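Local structure of putative aspartate aminotransferase (Thermus thermophilus, 1IUG) at residues L62-L67 with E88-I93; L125-S130 with G154-D159; V176-S181 with V196-R201. The protein probably catalyses pyridoxal 5'-phosphate-dependent transfer of amino groups between amino acids and 2-oxo acids, as a class-V aminotransferase probably acting on aspartate. All blocks are in the same frame, centred on the assembly; numbering follows the deposited sequence.

Following the chain from the N terminus, contact 1 comes first: helix 60-71 is met again by helix 85-96 after a loop that holds strand 77-82. Contact 2 then closes a loop containing helix 140-150, pairing strand 124-128 with strand 155-159. Contact 3 closes the shortest loop, a hairpin between strands 178-182 and 193-198. The three follow one another in series; none nests in or crosses another. In space they adjoin one another. Strands 155-159 and 178-182 are neighbours in the central mixed sheet, with D177 reaching back to V156, while the helices of contact 1 lie against that sheet: M64 and F90 touch D159, and A63 and L67 meet contact 3.

Contact 1 of 3, residues L62-L67 with E88-I93. With PO4 (phosphate ion), chain C.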
loop_
_atom_site.group_PDB
_atom_site.type_symbol
_atom_site.label_atom_id
_atom_site.label_comp_id
_atom_site.label_asym_id
_atom_site.label_seq_id
_atom_site.Cartn_x
_atom_site.Cartn_y
_atom_site.Cartn_z
ATOM N N LEU A 62 1.082 -5.064 6.774
ATOM C CA LEU A 62 2.193 -4.116 6.741
ATOM C C LEU A 62 2.272 -3.339 8.053
ATOM O O LEU A 62 3.361 -3.102 8.578
ATOM C CB LEU A 62 2.034 -3.138 5.573
ATOM C CG LEU A 62 3.143 -2.095 5.434
ATOM C CD1 LEU A 62 4.442 -2.778 5.042
ATOM C CD2 LEU A 62 2.758 -1.063 4.400
ATOM N N ALA A 63 1.112 -2.934 8.564
ATOM C CA ALA A 63 1.028 -2.190 9.821
ATOM C C ALA A 63 1.495 -3.052 10.998
ATOM O O ALA A 63 2.109 -2.546 11.938
ATOM C CB ALA A 63 -0.406 -1.703 10.053
ATOM N N MET A 64 1.194 -4.351 10.940
ATOM C CA MET A 64 1.597 -5.290 11.989
ATOM C C MET A 64 3.116 -5.421 12.025
ATOM O O MET A 64 3.719 -5.397 13.095
ATOM C CB MET A 64 0.969 -6.664 11.756
ATOM C CG MET A 64 -0.517 -6.731 12.014
ATOM S SD MET A 64 -1.212 -8.284 11.411
ATOM C CE MET A 64 -0.660 -9.457 12.657
ATOM N N GLU A 65 3.722 -5.534 10.845
ATOM C CA GLU A 65 5.170 -5.650 10.717
ATOM C C GLU A 65 5.879 -4.384 11.181
ATOM O O GLU A 65 6.911 -4.459 11.844
ATOM C CB GLU A 65 5.566 -5.949 9.265
ATOM C CG GLU A 65 7.081 -6.063 9.056
ATOM C CD GLU A 65 7.463 -6.553 7.670
ATOM O OE1 GLU A 65 6.646 -7.235 7.020
ATOM O OE2 GLU A 65 8.594 -6.270 7.235
ATOM N N ALA A 66 5.326 -3.226 10.825
ATOM C CA ALA A 66 5.917 -1.946 11.206
ATOM C C ALA A 66 5.884 -1.745 12.717
ATOM O O ALA A 66 6.811 -1.173 13.293
ATOM C CB ALA A 66 5.201 -0.808 10.513
ATOM N N LEU A 67 4.802 -2.199 13.344
ATOM C CA LEU A 67 4.634 -2.087 14.788
ATOM C C LEU A 67 5.728 -2.886 15.487
ATOM O O LEU A 67 6.419 -2.367 16.363
ATOM C CB LEU A 67 3.255 -2.616 15.201
ATOM C CG LEU A 67 2.800 -2.563 16.670
ATOM C CD1 LEU A 67 1.287 -2.643 16.710
ATOM C CD2 LEU A 67 3.409 -3.695 17.508
ATOM N N GLU A 88 -1.307 -16.370 14.676
ATOM C CA GLU A 88 -0.327 -17.188 14.077
ATOM C C GLU A 88 0.501 -16.164 13.391
ATOM O O GLU A 88 1.695 -16.031 13.584
ATOM C CB GLU A 88 -0.858 -18.164 13.023
ATOM C CG GLU A 88 0.151 -18.523 11.928
ATOM C CD GLU A 88 0.770 -19.903 12.126
ATOM O OE1 GLU A 88 1.965 -19.952 12.488
ATOM O OE2 GLU A 88 0.060 -20.902 11.911
ATOM N N ARG A 89 -0.168 -15.410 12.555
ATOM C CA ARG A 89 0.435 -14.363 11.743
ATOM C C ARG A 89 1.455 -13.472 12.457
ATOM O O ARG A 89 2.533 -13.170 11.929
ATOM C CB ARG A 89 -0.688 -13.518 11.150
ATOM C CG ARG A 89 -0.531 -13.212 9.659
ATOM C CD ARG A 89 -0.125 -11.773 9.403
ATOM N NE ARG A 89 -0.821 -11.275 8.217
ATOM C CZ ARG A 89 -1.598 -11.979 7.398
ATOM N NH1 ARG A 89 -1.819 -13.265 7.637
ATOM N NH2 ARG A 89 -2.153 -11.396 6.345
ATOM N N PHE A 90 1.129 -13.023 13.638
ATOM C CA PHE A 90 2.007 -12.205 14.418
ATOM C C PHE A 90 3.339 -12.900 14.799
ATOM O O PHE A 90 4.412 -12.270 14.859
ATOM C CB PHE A 90 1.234 -11.766 15.649
ATOM C CG PHE A 90 1.110 -10.298 15.843
ATOM C CD1 PHE A 90 0.124 -9.796 16.685
ATOM C CD2 PHE A 90 2.007 -9.425 15.233
ATOM C CE1 PHE A 90 0.019 -8.452 16.918
ATOM C CE2 PHE A 90 1.909 -8.055 15.477
ATOM C CZ PHE A 90 0.912 -7.569 16.321
ATOM N N TYR A 91 3.226 -14.201 15.089
ATOM C CA TYR A 91 4.336 -15.058 15.448
ATOM C C TYR A 91 5.402 -15.081 14.344
ATOM O O TYR A 91 6.588 -14.886 14.613
ATOM C CB TYR A 91 3.814 -16.475 15.732
ATOM C CG TYR A 91 4.894 -17.541 15.838
ATOM C CD1 TYR A 91 5.774 -17.567 16.919
ATOM C CD2 TYR A 91 5.041 -18.521 14.848
ATOM C CE1 TYR A 91 6.775 -18.534 17.014
ATOM C CE2 TYR A 91 6.041 -19.498 14.938
ATOM C CZ TYR A 91 6.904 -19.494 16.025
ATOM O OH TYR A 91 7.903 -20.439 16.128
ATOM N N GLU A 92 4.961 -15.304 13.105
ATOM C CA GLU A 92 5.861 -15.343 11.951
ATOM C C GLU A 92 6.555 -13.998 11.749
ATOM O O GLU A 92 7.743 -13.948 11.444
ATOM C CB GLU A 92 5.100 -15.735 10.683
ATOM C CG GLU A 92 4.510 -17.145 10.698
ATOM C CD GLU A 92 3.693 -17.459 9.448
ATOM O OE1 GLU A 92 3.851 -16.756 8.424
ATOM O OE2 GLU A 92 2.885 -18.411 9.487
ATOM N N ILE A 93 5.811 -12.910 11.926
ATOM C CA ILE A 93 6.372 -11.564 11.791
ATOM C C ILE A 93 7.473 -11.345 12.834
ATOM O O ILE A 93 8.515 -10.757 12.535
ATOM C CB ILE A 93 5.270 -10.479 11.948
ATOM C CG1 ILE A 93 4.370 -10.464 10.710
ATOM C CG2 ILE A 93 5.892 -9.099 12.190
ATOM C CD1 ILE A 93 3.205 -9.508 10.803
HETATM P P PO4 C . -5.521 -12.504 4.265
HETATM O O1 PO4 C . -4.950 -12.568 2.839
HETATM O O2 PO4 C . -5.780 -13.909 4.819
HETATM O O3 PO4 C . -4.592 -11.733 5.195
HETATM O O4 PO4 C . -6.899 -11.753 4.166
#
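M64 reaches from helix 60-71 to F90 on helix 85-96 and makes a Met-aromatic contact, the centre of a helix-helix packing against the central sheet of the pyridoxal-phosphate domain. The two axes are 10.1 Å apart at closest and cross at -48°, so side chains fill the gap. The M64 chain bends at its last torsion (chi3 75°), and this turns the terminal methyl onto the ring face. CE sits over one face, offset toward the rim, 3.9 Å from the F90 ring centroid, as a CH-pi contact; SD is above the same face but farther off, at 5.2 Å from that centroid. Next to it I93 plugs the space between the helices with both its branches. Its CD1 lies 3.7 Å from M64 CB, and its CG2 rests 3.8 Å from E65 CA, against the facing backbone.

This side is buried and mainly apolar, with no hydrogen bond between the helices. D159 of strand 155-159 touches both M64 and F90. The other side of helix 85-96 is more open to solvent: E88, Y91 and E92 are partly exposed and do not touch residues 62-67, and E92 OE1 is hydrogen-bonded to Y211 of the second subunit. E65 also faces the dimer interface, its carboxylate shared between K69 and the backbone N of Y212 of the second subunit. At the phosphate end R89 meets M64 with its aliphatic part, CD lying 4.0 Å from M64 CE, the side chains crossing at about a right angle. R89 NH2 is hydrogen-bonded to T61 OG1 and also donates to O3 of a phosphate ion, probably from the crystallisation liquor, at 2.7 Å with a bent N-H...O angle of 132°.

Contact 2 of 3, residues L125-S130 with G154-D159; sequences LLLVHS and GLVGAD
V128 and D159 share a chi1 of 173°, which puts V128 CG1 and D159 CG anti to the backbone N of their own residues and V128 CG2 beside its N. The two side chains stand side by side and point the same way from the sheet, with V128 CG2 against D159 CB at 3.9 Å, one apolar wall along the aspartate's stem. OD1 of D159 accepts from V161 N; OD2 lies near N1 of the pyridoxal-lysine at position 185, consistent with the strand-end aspartate that faces the cofactor ring in fold type I aminotransferases.

Leading up to these two residues the strands run parallel, and their backbones are laced by a regular ladder. L125 N bonds to L155 O, G157 N to L125 O, L127 N to G157 O and D159 N to L127 O, the last at 2.8 Å. Between these rungs CA-H...O contacts fill in, the shortest being A158 CA to L127 O at 3.2 Å. The connection from strand 124-128 to strand 155-159 passes through helix 140-150, a beta-alpha-beta crossover within the central sheet. That helix covers the face carrying L125, L127 and V156, where L127 CD1 meets V156 CG1 at 4.2 Å. On the opposite face, L126 sends CD2 over the backbone of G157, 4.1 Å from its CA, and F90 of helix 85-96 packs on L126 and V128.

The ladder ends where strand 124-128 turns off. H129 N still donates to D159 O, 2.9 Å away, but is tilted 16° from the carbonyl plane, and H129 CB presses to 3.3 Å from the same oxygen. Just past it, S130 N donates to a water also near D159 O.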
loop_
_atom_site.group_PDB
_atom_site.type_symbol
_atom_site.label_atom_id
_atom_site.label_comp_id
_atom_site.label_asym_id
_atom_site.label_seq_id
_atom_site.Cartn_x
_atom_site.Cartn_y
_atom_site.Cartn_z
ATOM N N LEU A 125 4.584 -8.398 24.633
ATOM C CA LEU A 125 3.479 -9.329 24.420
ATOM C C LEU A 125 2.714 -8.842 23.186
ATOM O O LEU A 125 2.446 -7.641 23.038
ATOM C CB LEU A 125 2.538 -9.333 25.629
ATOM C CG LEU A 125 1.222 -10.105 25.480
ATOM C CD1 LEU A 125 1.483 -11.597 25.339
ATOM C CD2 LEU A 125 0.321 -9.839 26.673
ATOM N N LEU A 126 2.423 -9.762 22.273
ATOM C CA LEU A 126 1.686 -9.415 21.063
ATOM C C LEU A 126 0.364 -10.151 21.107
ATOM O O LEU A 126 0.329 -11.374 21.261
ATOM C CB LEU A 126 2.478 -9.799 19.812
ATOM C CG LEU A 126 3.824 -9.102 19.617
ATOM C CD1 LEU A 126 4.501 -9.642 18.356
ATOM C CD2 LEU A 126 3.626 -7.590 19.530
ATOM N N LEU A 127 -0.725 -9.404 20.983
ATOM C CA LEU A 127 -2.056 -9.990 21.041
ATOM C C LEU A 127 -2.952 -9.589 19.882
ATOM O O LEU A 127 -2.830 -8.495 19.337
ATOM C CB LEU A 127 -2.745 -9.573 22.345
ATOM C CG LEU A 127 -2.140 -10.004 23.681
ATOM C CD1 LEU A 127 -2.733 -9.153 24.802
ATOM C CD2 LEU A 127 -2.394 -11.485 23.922
ATOM N N VAL A 128 -3.849 -10.495 19.509
ATOM C CA VAL A 128 -4.822 -10.233 18.460
ATOM C C VAL A 128 -6.147 -10.044 19.201
ATOM O O VAL A 128 -6.650 -10.970 19.845
ATOM C CB VAL A 128 -4.916 -11.400 17.446
ATOM C CG1 VAL A 128 -6.055 -11.160 16.470
ATOM C CG2 VAL A 128 -3.614 -11.513 16.673
ATOM N N HIS A 129 -6.664 -8.820 19.160
ATOM C CA HIS A 129 -7.906 -8.471 19.841
ATOM C C HIS A 129 -9.086 -9.295 19.322
ATOM O O HIS A 129 -9.758 -9.993 20.086
ATOM C CB HIS A 129 -8.180 -6.974 19.687
ATOM C CG HIS A 129 -9.200 -6.445 20.644
ATOM N ND1 HIS A 129 -9.796 -7.233 21.605
ATOM C CD2 HIS A 129 -9.723 -5.207 20.794
ATOM C CE1 HIS A 129 -10.646 -6.502 22.304
ATOM N NE2 HIS A 129 -10.620 -5.270 21.832
ATOM N N SER A 130 -9.325 -9.212 18.020
ATOM C CA SER A 130 -10.397 -9.957 17.383
ATOM C C SER A 130 -9.771 -10.913 16.366
ATOM O O SER A 130 -9.252 -10.483 15.332
ATOM C CB SER A 130 -11.371 -8.993 16.704
ATOM O OG SER A 130 -12.333 -9.694 15.939
ATOM N N GLY A 154 7.681 -3.789 30.131
ATOM C CA GLY A 154 7.278 -4.416 28.883
ATOM C C GLY A 154 6.291 -3.632 28.037
ATOM O O GLY A 154 5.641 -2.695 28.511
ATOM N N LEU A 155 6.186 -4.024 26.771
ATOM C CA LEU A 155 5.274 -3.376 25.831
ATOM C C LEU A 155 4.229 -4.363 25.336
ATOM O O LEU A 155 4.531 -5.537 25.116
ATOM C CB LEU A 155 6.045 -2.821 24.630
ATOM C CG LEU A 155 6.973 -1.624 24.839
ATOM C CD1 LEU A 155 7.892 -1.486 23.639
ATOM C CD2 LEU A 155 6.164 -0.355 25.045
ATOM N N VAL A 156 2.998 -3.886 25.184
ATOM C CA VAL A 156 1.903 -4.718 24.695
ATOM C C VAL A 156 1.412 -4.180 23.348
ATOM O O VAL A 156 0.865 -3.076 23.272
ATOM C CB VAL A 156 0.720 -4.757 25.691
ATOM C CG1 VAL A 156 -0.421 -5.609 25.132
ATOM C CG2 VAL A 156 1.180 -5.312 27.038
ATOM N N GLY A 157 1.677 -4.939 22.287
ATOM C CA GLY A 157 1.253 -4.558 20.950
ATOM C C GLY A 157 0.004 -5.341 20.587
ATOM O O GLY A 157 -0.090 -6.530 20.903
ATOM N N ALA A 158 -0.954 -4.699 19.921
ATOM C CA ALA A 158 -2.188 -5.392 19.569
ATOM C C ALA A 158 -2.667 -5.249 18.129
ATOM O O ALA A 158 -2.467 -4.219 17.484
ATOM C CB ALA A 158 -3.297 -4.976 20.513
ATOM N N ASP A 159 -3.277 -6.319 17.634
ATOM C CA ASP A 159 -3.850 -6.356 16.299
ATOM C C ASP A 159 -5.320 -6.022 16.540
ATOM O O ASP A 159 -6.051 -6.826 17.117
ATOM C CB ASP A 159 -3.711 -7.766 15.699
ATOM C CG ASP A 159 -4.440 -7.933 14.350
ATOM O OD1 ASP A 159 -5.425 -7.220 14.065
ATOM O OD2 ASP A 159 -4.040 -8.820 13.575
HETATM O O HOH W 1 -8.395 -7.804 15.450
#

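Contact 3 of 3, residues V176-S181 with V196-R201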
loop_
_atom_site.group_PDB
_atom_site.type_symbol
_atom_site.label_atom_id
_atom_site.label_comp_id
_atom_site.label_asym_id
_atom_site.label_seq_id
_atom_site.Cartn_x
_atom_site.Cartn_y
_atom_site.Cartn_z
ATOM N N VAL A 176 -2.751 -1.146 26.522
ATOM C CA VAL A 176 -2.096 -1.416 25.245
ATOM C C VAL A 176 -1.208 -0.246 24.831
ATOM O O VAL A 176 -1.640 0.905 24.839
ATOM C CB VAL A 176 -3.140 -1.716 24.145
ATOM C CG1 VAL A 176 -2.455 -1.986 22.816
ATOM C CG2 VAL A 176 -3.991 -2.919 24.557
ATOM N N ASP A 177 0.039 -0.545 24.483
ATOM C CA ASP A 177 0.985 0.492 24.082
ATOM C C ASP A 177 0.927 0.846 22.602
ATOM O O ASP A 177 1.122 2.000 22.228
ATOM C CB ASP A 177 2.407 0.085 24.471
ATOM C CG ASP A 177 2.546 -0.158 25.958
ATOM O OD1 ASP A 177 2.454 0.823 26.719
ATOM O OD2 ASP A 177 2.718 -1.327 26.367
ATOM N N ALA A 178 0.643 -0.145 21.766
ATOM C CA ALA A 178 0.568 0.079 20.326
ATOM C C ALA A 178 -0.434 -0.866 19.684
ATOM O O ALA A 178 -0.652 -1.981 20.162
ATOM C CB ALA A 178 1.947 -0.091 19.687
ATOM N N ALA A 179 -1.028 -0.420 18.585
ATOM C CA ALA A 179 -2.017 -1.223 17.889
ATOM C C ALA A 179 -1.957 -1.018 16.379
ATOM O O ALA A 179 -1.481 0.008 15.896
ATOM C CB ALA A 179 -3.412 -0.895 18.410
ATOM N N ALA A 180 -2.431 -2.017 15.643
ATOM C CA ALA A 180 -2.460 -1.952 14.191
ATOM C C ALA A 180 -3.868 -2.276 13.699
ATOM O O ALA A 180 -4.585 -3.073 14.304
ATOM C CB ALA A 180 -1.455 -2.931 13.591
ATOM N N SER A 181 -4.268 -1.609 12.625
ATOM C CA SER A 181 -5.566 -1.828 12.018
ATOM C C SER A 181 -5.442 -1.563 10.523
ATOM O O SER A 181 -4.375 -1.173 10.045
ATOM C CB SER A 181 -6.622 -0.912 12.635
ATOM O OG SER A 181 -7.915 -1.280 12.183
ATOM N N VAL A 196 -0.950 2.420 12.306
ATOM C CA VAL A 196 -0.166 2.076 13.481
ATOM C C VAL A 196 -0.422 3.175 14.504
ATOM O O VAL A 196 -0.090 4.346 14.280
ATOM C CB VAL A 196 1.353 2.008 13.194
ATOM C CG1 VAL A 196 2.103 1.657 14.477
ATOM C CG2 VAL A 196 1.648 0.970 12.128
ATOM N N ALA A 197 -1.105 2.801 15.581
ATOM C CA ALA A 197 -1.415 3.729 16.657
ATOM C C ALA A 197 -0.389 3.510 17.761
ATOM O O ALA A 197 -0.175 2.382 18.199
ATOM C CB ALA A 197 -2.828 3.491 17.179
ATOM N N LEU A 198 0.248 4.597 18.185
ATOM C CA LEU A 198 1.267 4.555 19.225
ATOM C C LEU A 198 0.900 5.453 20.403
ATOM O O LEU A 198 0.664 6.650 20.234
ATOM C CB LEU A 198 2.616 5.009 18.653
ATOM C CG LEU A 198 3.181 4.226 17.463
ATOM C CD1 LEU A 198 4.228 5.049 16.747
ATOM C CD2 LEU A 198 3.749 2.894 17.929
ATOM N N SER A 199 0.863 4.866 21.595
ATOM C CA SER A 199 0.557 5.607 22.815
ATOM C C SER A 199 1.777 6.464 23.175
ATOM O O SER A 199 2.870 6.267 22.622
ATOM C CB SER A 199 0.265 4.630 23.962
ATOM O OG SER A 199 1.436 3.924 24.338
ATOM N N PRO A 200 1.605 7.441 24.088
ATOM C CA PRO A 200 2.728 8.302 24.490
ATOM C C PRO A 200 3.895 7.457 25.000
ATOM O O PRO A 200 5.055 7.725 24.697
ATOM C CB PRO A 200 2.114 9.151 25.605
ATOM C CG PRO A 200 0.686 9.297 25.149
ATOM C CD PRO A 200 0.348 7.890 24.717
ATOM N N ARG A 201 3.550 6.399 25.727
ATOM C CA ARG A 201 4.496 5.444 26.297
ATOM C C ARG A 201 5.353 4.857 25.163
ATOM O O ARG A 201 6.585 4.889 25.215
ATOM C CB ARG A 201 3.679 4.340 26.984
ATOM C CG ARG A 201 4.210 3.728 28.282
ATOM C CD ARG A 201 5.548 3.048 28.140
ATOM N NE ARG A 201 5.786 2.108 29.240
ATOM C CZ ARG A 201 5.423 0.827 29.233
ATOM N NH1 ARG A 201 4.795 0.310 28.188
ATOM N NH2 ARG A 201 5.723 0.047 30.259
HETATM O O HOH W 2 0.391 2.587 27.264
#
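V176 brushes S199 with its carbonyl oxygen only, and the real grip begins at D177. The backbone oxygen of D177 takes two hydrogen bonds from S199. S199 N meets that oxygen almost head-on, while the hydroxyl OG approaches one of its lone pairs within the plane of the carbonyl, each 2.9 Å from D177 O. The serine's chi1 of 68° sets OG between its own N and carbonyl carbon, and from there it also accepts from A202 N, capping the helix that starts at P200.

The D177 side chain goes the other way, to R201 on the first turn of that helix. D177 OD1 and R201 NH1 form a salt bridge at 2.8 Å, the carboxylate and guanidinium planes being 30° apart. Both charges are held from strand 155-159 and the residue before it as well: V156 N donates to D177 OD2, and R201 NH1 donates to G154 O. A water ties D177 OD1 to S199 OG, though weakly at the serine.

At A178 the strand proper begins; its CB lies 3.9 Å from L198 CD2 in a non-hydrogen-bonded pair. A179 pairs with A197 in the hydrogen-bonded fashion, A179 N to A197 O at 3.0 Å and A197 N to A179 O at 2.8 Å. A180 then stands opposite V196, and both pack on A63 of helix 60-71. S181 bonds onward to F195.

Together the strands make an antiparallel beta hairpin in the mixed central sheet, and its connection carries the pyridoxal-bound lysine at position 185, as expected for fold type I aminotransferases.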